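Local coordinates for Alr3699 protein (Nostoc sp., PDB 4XSO) that is of unsettled function but belongs to the GT-B glycosyltransferases, built of two Rossmann-like domains facing each other, at residues F182-Y187 and I363-F368; H211-R214 and G220-I223; I225-Q230 and E338-I343; V286-T291 and R298-A303; E320-E323 and F329-T332. One frame throughout, in Å; residues are numbered along the deposited sequence.

Interaction 1: F182-Y187 and I363-F368; sequences FDINLY and IASQRF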
# COMPACT_ATOMS: atom_id res chain seq x y z
N PHE A 182 29.05 -12.62 -14.41
CA PHE A 182 29.17 -12.87 -15.85
C PHE A 182 29.68 -14.29 -16.13
O PHE A 182 30.54 -14.77 -15.43
CB PHE A 182 30.19 -11.86 -16.43
CG PHE A 182 29.78 -10.44 -16.22
CD1 PHE A 182 30.05 -9.82 -15.01
CD2 PHE A 182 29.10 -9.73 -17.23
CE1 PHE A 182 29.60 -8.51 -14.76
CE2 PHE A 182 28.74 -8.44 -17.01
CZ PHE A 182 29.00 -7.82 -15.76
N ASP A 183 29.20 -14.91 -17.20
CA ASP A 183 29.76 -16.19 -17.63
C ASP A 183 31.06 -15.90 -18.31
O ASP A 183 31.05 -15.37 -19.41
CB ASP A 183 28.84 -16.84 -18.60
CG ASP A 183 29.36 -18.23 -19.03
OD1 ASP A 183 30.54 -18.60 -18.87
OD2 ASP A 183 28.51 -18.97 -19.46
N ILE A 184 32.16 -16.25 -17.69
CA ILE A 184 33.46 -15.65 -18.13
C ILE A 184 33.93 -16.16 -19.48
O ILE A 184 34.54 -15.42 -20.22
CB ILE A 184 34.57 -15.70 -17.09
CG1 ILE A 184 35.13 -17.12 -16.91
CG2 ILE A 184 34.09 -15.12 -15.76
CD1 ILE A 184 36.14 -17.27 -15.79
N ASN A 185 33.54 -17.38 -19.81
CA ASN A 185 33.89 -18.03 -21.08
C ASN A 185 33.16 -17.47 -22.28
O ASN A 185 33.70 -17.49 -23.39
CB ASN A 185 33.70 -19.57 -20.92
CG ASN A 185 34.67 -20.15 -19.94
OD1 ASN A 185 35.76 -19.63 -19.69
ND2 ASN A 185 34.27 -21.22 -19.34
N LEU A 186 32.03 -16.79 -22.06
CA LEU A 186 31.43 -16.03 -23.12
C LEU A 186 32.30 -14.89 -23.62
O LEU A 186 32.00 -14.31 -24.64
CB LEU A 186 30.07 -15.48 -22.77
CG LEU A 186 29.01 -16.47 -22.28
CD1 LEU A 186 27.71 -15.67 -22.12
CD2 LEU A 186 28.86 -17.71 -23.16
N TYR A 187 33.39 -14.58 -22.97
CA TYR A 187 34.11 -13.37 -23.31
C TYR A 187 35.45 -13.73 -23.98
O TYR A 187 36.31 -12.88 -24.18
CB TYR A 187 34.24 -12.46 -22.08
CG TYR A 187 32.89 -11.96 -21.67
CD1 TYR A 187 32.33 -10.82 -22.24
CD2 TYR A 187 32.11 -12.67 -20.71
CE1 TYR A 187 31.05 -10.39 -21.89
CE2 TYR A 187 30.84 -12.22 -20.35
CZ TYR A 187 30.31 -11.07 -20.93
OH TYR A 187 29.03 -10.66 -20.60
N ILE A 363 41.92 -10.60 -13.02
CA ILE A 363 41.24 -10.07 -11.89
C ILE A 363 39.71 -10.12 -12.09
O ILE A 363 38.98 -10.43 -11.15
CB ILE A 363 41.79 -8.66 -11.46
CG1 ILE A 363 41.10 -8.17 -10.17
CG2 ILE A 363 41.58 -7.59 -12.50
CD1 ILE A 363 41.51 -8.99 -8.98
N ALA A 364 39.20 -9.83 -13.29
CA ALA A 364 37.75 -9.80 -13.48
C ALA A 364 37.16 -11.25 -13.38
O ALA A 364 36.02 -11.49 -12.93
CB ALA A 364 37.43 -9.17 -14.84
N SER A 365 37.94 -12.21 -13.85
CA SER A 365 37.50 -13.60 -13.78
C SER A 365 37.34 -14.00 -12.29
O SER A 365 36.45 -14.76 -11.93
CB SER A 365 38.54 -14.50 -14.50
OG SER A 365 38.49 -14.19 -15.88
N GLN A 366 38.27 -13.53 -11.47
CA GLN A 366 38.20 -13.80 -10.05
C GLN A 366 36.99 -13.12 -9.36
O GLN A 366 36.27 -13.78 -8.59
CB GLN A 366 39.56 -13.52 -9.40
CG GLN A 366 39.59 -13.54 -7.88
CD GLN A 366 40.78 -12.77 -7.30
OE1 GLN A 366 41.92 -13.04 -7.65
NE2 GLN A 366 40.50 -11.79 -6.44
N ARG A 367 36.79 -11.82 -9.59
CA ARG A 367 35.76 -11.04 -8.87
C ARG A 367 34.33 -11.13 -9.37
O ARG A 367 33.43 -10.94 -8.62
CB ARG A 367 36.20 -9.55 -8.94
CG ARG A 367 37.60 -9.31 -8.36
CD ARG A 367 38.04 -7.82 -8.47
NE ARG A 367 37.15 -6.99 -7.66
CZ ARG A 367 37.03 -5.66 -7.74
NH1 ARG A 367 37.73 -4.94 -8.59
NH2 ARG A 367 36.15 -5.05 -6.95
N PHE A 368 34.12 -11.32 -10.68
CA PHE A 368 32.81 -11.15 -11.29
C PHE A 368 32.28 -12.44 -11.98
O PHE A 368 31.31 -12.40 -12.73
CB PHE A 368 32.88 -10.01 -12.26
CG PHE A 368 33.46 -8.78 -11.66
CD1 PHE A 368 32.84 -8.16 -10.59
CD2 PHE A 368 34.67 -8.28 -12.11
CE1 PHE A 368 33.42 -7.00 -10.04
CE2 PHE A 368 35.27 -7.14 -11.53
CZ PHE A 368 34.65 -6.50 -10.53
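Ser365 of the helical segment 363-368 is the first residue to meet the segment 182-187, and it does so through its CB and OG, both of which lie 3.9 Å from CD1 of Ile184. Ile184 reaches over with CG1 set between its own backbone N and carbonyl carbon (chi1 73°), and the extended chain beyond carries CD1 to the helix. The serine hydroxyl is held by Gln361 O, one turn earlier, and Ile184 meets it by van der Waals contact alone. Phe368 then closes the contact. Its carbonyl O accepts a hydrogen bond of 2.8 Å from the backbone N of Phe182. The same O lies at the edge of the Phe182 ring, in its plane, and the two phenylalanine side chains run side by side, CD1 of Phe182 4.0 Å from CB of Phe368. The 182-187 loop belongs to the connection between the two parallel sheets of the GT-B fold, and the contact fastens this linker to a late helix of the chain. Both rings rest on Val301: the loop between strand 175-177 and helix 191-201 and the late part of helix 350-368 both pack on helix 298-305.

Interaction 2: H211-R214 and G220-I223; sequences HFSR and GQHI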
# COMPACT_ATOMS: atom_id res chain seq x y z
N HIS A 211 33.43 1.92 -28.22
CA HIS A 211 32.56 2.46 -27.22
C HIS A 211 31.26 1.69 -27.35
O HIS A 211 30.68 1.65 -28.44
CB HIS A 211 32.35 3.95 -27.55
CG HIS A 211 31.72 4.73 -26.45
ND1 HIS A 211 30.39 4.62 -26.12
CD2 HIS A 211 32.25 5.61 -25.57
CE1 HIS A 211 30.12 5.42 -25.09
NE2 HIS A 211 31.25 6.00 -24.73
N PHE A 212 30.80 1.07 -26.29
CA PHE A 212 29.65 0.12 -26.41
C PHE A 212 28.51 0.58 -25.50
O PHE A 212 28.58 0.40 -24.31
CB PHE A 212 30.09 -1.24 -25.93
CG PHE A 212 31.14 -1.83 -26.79
CD1 PHE A 212 32.43 -1.50 -26.60
CD2 PHE A 212 30.80 -2.63 -27.82
CE1 PHE A 212 33.40 -1.99 -27.41
CE2 PHE A 212 31.75 -3.11 -28.68
CZ PHE A 212 33.06 -2.81 -28.45
N SER A 213 27.48 1.14 -26.05
CA SER A 213 26.52 1.86 -25.20
C SER A 213 25.38 2.30 -26.12
O SER A 213 25.53 2.27 -27.33
CB SER A 213 27.24 2.93 -24.38
OG SER A 213 26.43 4.04 -24.12
N ARG A 214 24.26 2.76 -25.54
CA ARG A 214 23.27 3.43 -26.33
C ARG A 214 23.78 4.88 -26.47
O ARG A 214 24.58 5.38 -25.68
CB ARG A 214 21.89 3.38 -25.65
CG ARG A 214 21.88 3.99 -24.26
CD ARG A 214 20.58 3.70 -23.51
NE ARG A 214 20.73 4.09 -22.11
CZ ARG A 214 21.28 3.34 -21.16
NH1 ARG A 214 21.70 2.09 -21.42
NH2 ARG A 214 21.38 3.83 -19.93
N GLY A 220 28.39 9.74 -23.02
CA GLY A 220 29.63 10.44 -23.35
C GLY A 220 30.38 10.09 -24.63
O GLY A 220 31.60 10.24 -24.74
N GLN A 221 29.67 9.68 -25.65
CA GLN A 221 30.32 9.43 -26.94
C GLN A 221 31.02 10.68 -27.48
O GLN A 221 32.05 10.55 -28.11
CB GLN A 221 29.31 8.95 -27.99
CG GLN A 221 28.90 7.49 -27.84
CD GLN A 221 27.70 7.30 -26.93
OE1 GLN A 221 27.17 8.26 -26.36
NE2 GLN A 221 27.26 6.05 -26.78
N HIS A 222 30.49 11.87 -27.18
CA HIS A 222 31.10 13.13 -27.66
C HIS A 222 32.47 13.39 -27.04
O HIS A 222 33.33 14.04 -27.65
CB HIS A 222 30.13 14.33 -27.42
CG HIS A 222 29.88 14.63 -25.97
ND1 HIS A 222 29.02 13.88 -25.18
CD2 HIS A 222 30.42 15.57 -25.16
CE1 HIS A 222 29.05 14.36 -23.95
NE2 HIS A 222 29.90 15.36 -23.90
N ILE A 223 32.72 12.85 -25.86
CA ILE A 223 34.02 12.95 -25.20
C ILE A 223 35.07 12.09 -25.95
O ILE A 223 36.16 12.56 -26.20
CB ILE A 223 33.92 12.51 -23.70
CG1 ILE A 223 32.80 13.24 -22.96
CG2 ILE A 223 35.26 12.66 -22.97
CD1 ILE A 223 33.13 14.71 -22.77
O HOH W 1 28.56 3.96 -28.37
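With CG of His211 opposite its backbone N (chi1 -167°), the imidazole extends from strand 207-212 toward the start of helix 221-228, where Gln221, bent at chi2, folds back to meet it. The two side chains cross at about a right angle. CG of Gln221 sits over one face of the ring, 3.9 Å from the centroid of the His211 ring, a CH-pi contact displaced toward the rim, and the amide plane is turned 45° from the imidazole. Beyond the ring, NE2 of Gln221 donates to the backbone O of Arg214 at 3.0 Å, a fairly straight bond (159°) that approaches from above the carbonyl plane. The OG of Ser213 donates to the same O of Arg214, at 2.8 Å. A water accepts from Gln221 NE2 at 2.9 Å, donates to His211 O and also bonds His211 ND1, while NE2 of the imidazole pairs with Thr289. Gly220, with positive phi, holds the N-cap position. This loop joins strand 207-212 to helix 221-228, first strand and helix of a beta-alpha-beta unit in a Rossmann-like domain. Chemically, one buried primary amide serves both a carbonyl and a water, and the imidazole is bonded at both nitrogens, which should restrain its rotation.

Interaction 3: I225-Q230 and E338-I343; sequences IDALAQ and ELANII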
# COMPACT_ATOMS: atom_id res chain seq x y z
N ILE A 225 34.91 11.28 -29.10
CA ILE A 225 35.06 12.00 -30.37
C ILE A 225 36.02 13.22 -30.20
O ILE A 225 36.98 13.30 -30.95
CB ILE A 225 33.68 12.36 -30.97
CG1 ILE A 225 32.94 11.05 -31.32
CG2 ILE A 225 33.85 13.22 -32.21
CD1 ILE A 225 31.45 11.21 -31.39
N ASP A 226 35.84 14.06 -29.15
CA ASP A 226 36.82 15.15 -28.91
C ASP A 226 38.23 14.60 -28.68
O ASP A 226 39.19 15.08 -29.26
CB ASP A 226 36.43 15.97 -27.70
CG ASP A 226 35.29 16.92 -27.95
OD1 ASP A 226 35.07 17.26 -29.11
OD2 ASP A 226 34.60 17.32 -26.97
N ALA A 227 38.37 13.52 -27.91
CA ALA A 227 39.69 12.94 -27.75
C ALA A 227 40.27 12.41 -29.08
O ALA A 227 41.47 12.47 -29.30
CB ALA A 227 39.67 11.81 -26.72
N LEU A 228 39.44 11.89 -29.98
CA LEU A 228 39.96 11.36 -31.24
C LEU A 228 40.66 12.47 -32.03
O LEU A 228 41.69 12.25 -32.65
CB LEU A 228 38.81 10.77 -32.07
CG LEU A 228 39.12 9.43 -32.75
CD1 LEU A 228 39.71 8.46 -31.75
CD2 LEU A 228 37.86 8.83 -33.37
N ALA A 229 40.11 13.66 -31.94
CA ALA A 229 40.70 14.85 -32.56
C ALA A 229 42.13 15.04 -32.13
O ALA A 229 42.88 15.69 -32.84
CB ALA A 229 39.87 16.07 -32.22
N GLN A 230 42.52 14.45 -30.99
CA GLN A 230 43.86 14.63 -30.43
C GLN A 230 44.75 13.41 -30.55
O GLN A 230 45.78 13.38 -29.90
CB GLN A 230 43.74 15.00 -28.95
CG GLN A 230 43.09 16.37 -28.75
CD GLN A 230 44.06 17.44 -29.21
OE1 GLN A 230 44.08 17.81 -30.39
NE2 GLN A 230 44.94 17.85 -28.31
N GLU A 338 42.63 14.07 -21.26
CA GLU A 338 43.14 13.00 -20.42
C GLU A 338 42.85 11.63 -21.10
O GLU A 338 43.72 10.70 -21.12
CB GLU A 338 42.54 13.13 -19.03
CG GLU A 338 43.09 12.20 -17.97
CD GLU A 338 42.47 12.45 -16.60
OE1 GLU A 338 41.72 13.46 -16.38
OE2 GLU A 338 42.74 11.62 -15.72
N LEU A 339 41.69 11.53 -21.73
CA LEU A 339 41.32 10.28 -22.46
C LEU A 339 42.30 10.08 -23.62
O LEU A 339 42.76 8.97 -23.87
CB LEU A 339 39.86 10.35 -22.94
CG LEU A 339 39.37 9.25 -23.90
CD1 LEU A 339 39.61 7.86 -23.28
CD2 LEU A 339 37.90 9.48 -24.18
N ALA A 340 42.67 11.17 -24.31
CA ALA A 340 43.58 11.05 -25.46
C ALA A 340 44.97 10.64 -25.00
O ALA A 340 45.69 9.84 -25.67
CB ALA A 340 43.65 12.36 -26.25
N ASN A 341 45.37 11.17 -23.87
CA ASN A 341 46.66 10.79 -23.33
C ASN A 341 46.73 9.29 -23.05
O ASN A 341 47.75 8.64 -23.35
CB ASN A 341 46.90 11.51 -22.02
CG ASN A 341 47.21 12.99 -22.21
OD1 ASN A 341 47.53 13.46 -23.29
ND2 ASN A 341 47.18 13.70 -21.12
N ILE A 342 45.64 8.73 -22.51
CA ILE A 342 45.58 7.26 -22.34
C ILE A 342 45.69 6.55 -23.64
O ILE A 342 46.41 5.55 -23.77
CB ILE A 342 44.29 6.82 -21.61
CG1 ILE A 342 44.29 7.35 -20.18
CG2 ILE A 342 44.17 5.30 -21.60
CD1 ILE A 342 45.60 7.07 -19.42
N ILE A 343 44.92 7.01 -24.62
CA ILE A 343 44.91 6.31 -25.93
C ILE A 343 46.33 6.31 -26.53
O ILE A 343 46.85 5.29 -26.96
CB ILE A 343 43.95 7.01 -26.91
CG1 ILE A 343 42.52 6.82 -26.43
CG2 ILE A 343 44.14 6.48 -28.31
CD1 ILE A 343 41.50 7.57 -27.30
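Ala227 and Ala340 face each other where two helices pack, each CA-CB bond directed at the opposite segment, and the methyls come within 4.0 Å, Ala227 CB to Ala340 CB. Such short side chains let the backbones draw close: the alpha carbons of Ala227 and Ala340 are 4.9 Å apart. The methyl of Ala340 also meets the main chain, its CB lying 3.8 Å from the carbonyl O of Ala227. Leu339, the residue before Ala340, touches the same Ala227 methyl. Its CG stands opposite its backbone N (chi1 171°), which brings CG and CD2 together against that methyl, CG of Leu339 being 3.8 Å from CB of Ala227. Ala227 CB is therefore met by both Leu339 and Ala340. At the solvent-facing end, Gln230 offers only the base of its side chain, CB to CB of Ala340 at 3.8 Å; the chain then bends at chi2 and leads its amide away to a hydrogen bond with Gln337 OE1. Helices 221-228 and 336-348 pack here within the Rossmann-like C-terminal domain, 108 residues apart in the chain, and Leu339 also touches Thr289. With no polar bond between the two segments, the contact rests on close packing of aliphatic carbons, with one methyl against a carbonyl, while the Gln230 amide adds a polar link between the helices at the margin, just beyond segment 338-343.

Interaction 4: V286-T291 and R298-A303; sequences VAHTST and RVIVEA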
# COMPACT_ATOMS: atom_id res chain seq x y z
N VAL A 286 38.98 -0.39 -25.14
CA VAL A 286 37.57 -0.20 -24.92
C VAL A 286 37.47 1.05 -24.06
O VAL A 286 38.15 1.13 -23.05
CB VAL A 286 36.94 -1.40 -24.24
CG1 VAL A 286 35.49 -1.10 -23.92
CG2 VAL A 286 37.04 -2.58 -25.20
N ALA A 287 36.68 2.03 -24.49
CA ALA A 287 36.42 3.21 -23.70
C ALA A 287 35.05 3.32 -23.14
O ALA A 287 34.06 3.38 -23.86
CB ALA A 287 36.70 4.48 -24.56
N HIS A 288 35.03 3.55 -21.84
CA HIS A 288 33.83 3.92 -21.11
C HIS A 288 34.03 5.40 -20.78
O HIS A 288 35.04 5.75 -20.19
CB HIS A 288 33.76 3.07 -19.84
CG HIS A 288 32.71 3.51 -18.89
ND1 HIS A 288 32.94 4.44 -17.89
CD2 HIS A 288 31.41 3.16 -18.78
CE1 HIS A 288 31.82 4.66 -17.23
NE2 HIS A 288 30.87 3.91 -17.76
N THR A 289 33.10 6.27 -21.19
CA THR A 289 33.32 7.72 -21.02
C THR A 289 32.05 8.40 -20.54
O THR A 289 31.78 9.52 -20.97
CB THR A 289 33.71 8.35 -22.35
OG1 THR A 289 32.62 8.23 -23.28
CG2 THR A 289 34.95 7.65 -22.89
N SER A 290 31.26 7.71 -19.71
CA SER A 290 30.04 8.28 -19.12
C SER A 290 30.34 9.52 -18.25
O SER A 290 31.33 9.59 -17.51
CB SER A 290 29.34 7.23 -18.28
OG SER A 290 28.90 6.17 -19.11
N THR A 291 29.45 10.50 -18.34
CA THR A 291 29.67 11.82 -17.72
C THR A 291 28.87 11.95 -16.48
O THR A 291 28.84 12.98 -15.90
CB THR A 291 29.29 12.95 -18.68
OG1 THR A 291 27.95 12.74 -19.16
CG2 THR A 291 30.22 12.98 -19.85
N ARG A 298 28.74 -2.42 -16.46
CA ARG A 298 28.83 -3.80 -16.99
C ARG A 298 29.89 -3.84 -18.11
O ARG A 298 30.75 -4.73 -18.19
CB ARG A 298 27.46 -4.33 -17.49
CG ARG A 298 26.45 -4.55 -16.35
CD ARG A 298 25.05 -4.97 -16.82
NE ARG A 298 25.05 -6.24 -17.55
CZ ARG A 298 25.14 -7.45 -17.00
NH1 ARG A 298 25.14 -7.63 -15.68
NH2 ARG A 298 25.19 -8.53 -17.77
N VAL A 299 29.92 -2.81 -18.94
CA VAL A 299 30.83 -2.77 -20.08
C VAL A 299 32.30 -2.80 -19.70
O VAL A 299 33.15 -3.35 -20.43
CB VAL A 299 30.56 -1.49 -20.94
CG1 VAL A 299 31.67 -1.23 -21.91
CG2 VAL A 299 29.24 -1.69 -21.68
N ILE A 300 32.61 -2.20 -18.59
CA ILE A 300 33.96 -2.13 -18.09
C ILE A 300 34.32 -3.59 -17.72
O ILE A 300 35.31 -4.10 -18.15
CB ILE A 300 34.05 -1.23 -16.87
CG1 ILE A 300 33.70 0.22 -17.25
CG2 ILE A 300 35.43 -1.33 -16.25
CD1 ILE A 300 33.58 1.14 -16.01
N VAL A 301 33.54 -4.23 -16.90
CA VAL A 301 33.80 -5.68 -16.61
C VAL A 301 33.85 -6.56 -17.84
O VAL A 301 34.69 -7.42 -17.95
CB VAL A 301 32.79 -6.24 -15.59
CG1 VAL A 301 33.07 -7.74 -15.33
CG2 VAL A 301 32.90 -5.47 -14.31
N GLU A 302 32.99 -6.31 -18.82
CA GLU A 302 32.98 -7.14 -20.02
C GLU A 302 34.26 -6.99 -20.80
O GLU A 302 34.83 -7.97 -21.23
CB GLU A 302 31.76 -6.83 -20.89
CG GLU A 302 30.55 -7.41 -20.18
CD GLU A 302 29.25 -7.16 -20.89
OE1 GLU A 302 28.99 -5.98 -21.23
OE2 GLU A 302 28.48 -8.14 -21.02
N ALA A 303 34.75 -5.77 -20.87
CA ALA A 303 35.98 -5.48 -21.58
C ALA A 303 37.17 -6.19 -20.93
O ALA A 303 38.03 -6.75 -21.61
CB ALA A 303 36.17 -3.97 -21.60
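Ile300 lays its terminal methyl over the centre of the His288 ring, CD1 standing 3.9 Å from the centroid of the His288 imidazole and only 12° off the ring normal, a CH-pi contact made nearly square to the face. Its CG1 follows, 3.8 Å from CG of His288, so the isoleucine covers the ring from the centre back toward its root. CG1 of Ile300 lies opposite the carbonyl carbon (chi1 -65°), and the straight chain beyond it (chi2 172°) carries CD1 out over the imidazole. The opposite face of the ring has the backbone N of Ser290 above it, nearer the rim. One turn along the helix, the CB of Ala303 sits against Val286, 3.8 Å from Val286 CG1 and in touch with all three carbons of that side chain. Val299 CG1 adds a looser approach to the same Val286 CG1 at 4.3 Å. These residues join strand 285-287 to helix 298-305, the first strand and helix of a beta-alpha-beta unit that continues into strand 310-313, in the Rossmann-like C-terminal domain of a GT-B protein. Farther out, the imidazole is steadied by its nitrogens: NE2 of His288 is hydrogen-bonded to Glu294 OE1, and ND1 takes part in a weak bond with Ala313 N. Glu294 also bonds Ser290 OG, so one carboxylate links the ring to the loop that follows it. Beyond the imidazole and Val286, Ile300 also packs on Ala318 and Leu321 of helix 318-321, and Ala303 on Val310 of the next strand.

Interaction 5: E320-E323 and F329-T332; sequences ELVE and FLTT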
# COMPACT_ATOMS: atom_id res chain seq x y z
N GLU A 320 35.79 1.08 -8.42
CA GLU A 320 35.98 -0.16 -7.64
C GLU A 320 36.35 -1.30 -8.58
O GLU A 320 36.77 -2.37 -8.12
CB GLU A 320 34.66 -0.60 -7.00
CG GLU A 320 34.12 0.31 -5.95
CD GLU A 320 32.61 0.11 -5.77
OE1 GLU A 320 32.21 -1.03 -5.42
OE2 GLU A 320 31.86 1.10 -5.93
N LEU A 321 36.10 -1.08 -9.87
CA LEU A 321 36.37 -2.04 -10.89
C LEU A 321 37.81 -2.02 -11.39
O LEU A 321 38.32 -3.06 -11.87
CB LEU A 321 35.42 -1.83 -12.06
CG LEU A 321 33.92 -1.77 -11.72
CD1 LEU A 321 33.08 -1.60 -12.96
CD2 LEU A 321 33.47 -3.02 -10.99
N VAL A 322 38.42 -0.84 -11.39
CA VAL A 322 39.70 -0.67 -12.10
C VAL A 322 40.71 -0.12 -11.16
O VAL A 322 40.40 0.82 -10.49
CB VAL A 322 39.60 0.36 -13.27
CG1 VAL A 322 40.98 0.65 -13.83
CG2 VAL A 322 38.66 -0.07 -14.39
N GLU A 323 41.91 -0.70 -11.10
CA GLU A 323 43.04 0.02 -10.44
C GLU A 323 43.92 0.52 -11.55
O GLU A 323 44.38 -0.27 -12.39
CB GLU A 323 43.87 -0.83 -9.49
CG GLU A 323 43.31 -0.92 -8.09
CD GLU A 323 43.66 0.29 -7.23
OE1 GLU A 323 44.48 1.17 -7.66
OE2 GLU A 323 43.11 0.35 -6.11
N PHE A 329 42.57 1.79 -16.92
CA PHE A 329 42.88 3.21 -16.75
C PHE A 329 41.64 3.94 -16.35
O PHE A 329 40.51 3.59 -16.76
CB PHE A 329 43.41 3.83 -18.01
CG PHE A 329 44.60 3.11 -18.58
CD1 PHE A 329 45.85 3.37 -18.13
CD2 PHE A 329 44.41 2.16 -19.57
CE1 PHE A 329 46.95 2.73 -18.65
CE2 PHE A 329 45.49 1.48 -20.07
CZ PHE A 329 46.75 1.77 -19.63
N LEU A 330 41.85 5.00 -15.58
CA LEU A 330 40.74 5.80 -15.08
C LEU A 330 41.08 7.22 -15.41
O LEU A 330 42.18 7.62 -15.21
CB LEU A 330 40.56 5.69 -13.58
CG LEU A 330 40.14 4.33 -13.06
CD1 LEU A 330 40.19 4.34 -11.53
CD2 LEU A 330 38.77 3.99 -13.61
N THR A 331 40.12 7.97 -15.92
CA THR A 331 40.30 9.39 -16.22
C THR A 331 39.13 10.22 -15.72
O THR A 331 38.01 9.73 -15.59
CB THR A 331 40.35 9.60 -17.74
OG1 THR A 331 39.13 9.11 -18.30
CG2 THR A 331 41.50 8.85 -18.32
N THR A 332 39.38 11.51 -15.50
CA THR A 332 38.38 12.40 -14.98
C THR A 332 37.19 12.51 -15.89
O THR A 332 37.36 12.84 -17.02
CB THR A 332 38.97 13.80 -14.89
OG1 THR A 332 40.18 13.74 -14.12
CG2 THR A 332 37.97 14.76 -14.29
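Val322 meets Leu330 just after the short helical turn around 318-321, on the way to strand 329-331, the edge strand of the parallel sheet in the Rossmann-like C-terminal domain and the last of a beta-alpha-beta unit that starts with strand 310-313. The tight part is apolar. The valine and leucine lie alongside one another, heading opposite ways, so that CB of Val322 lies 3.7 Å from CD2 of Leu330, and CG1 of the valine comes to 3.9 Å from CG of the leucine. Val322 CG1, opposite its backbone N (chi1 172°), also reaches the main chain, 3.7 Å from the N of Phe329. On the other branch, CD1 of Leu330 approaches the carbonyl O of Val322 at 3.7 Å. Val322 is buried, and Ile300 of helix 298-305 packs against it as well. The looser side holds Glu323, exposed, whose CB points away from the strand, and Leu330 itself, which is only partly enclosed and touches Lys314. Phe329 also turns from the contact, its ring packing on Ile342 and Cys346 of helix 336-348. No polar bond joins the two segments directly, but the connection between them is tied to both: Glu323 N donates to Asn327 OD1, and the backbone N of Leu330 donates to ND1 of His324.

How the interactions relate
From the N terminus, the chain first builds the seven-stranded sheet, then enters the 182-187 linker loop, whose partner 363-368 lies far downstream; interaction 1 therefore closes the widest loop, encloses all the others and holds the linker to a late helix. Interactions 2 to 5 lie in the second domain. Interaction 2 is a short local closure, strand to helix. Interaction 3 opens from that same helix and closes at 338-343, enclosing interactions 4 and 5, which follow in series. None cross. Interactions 2, 4 and 5 reach one parallel sheet, and Gly220 O bonds Thr289 between the first two. Glu338 bonds Thr332, joining interactions 3 and 5, while Arg367 to Glu320 and Tyr187 to Glu302 tie interaction 1 to interactions 5 and 4.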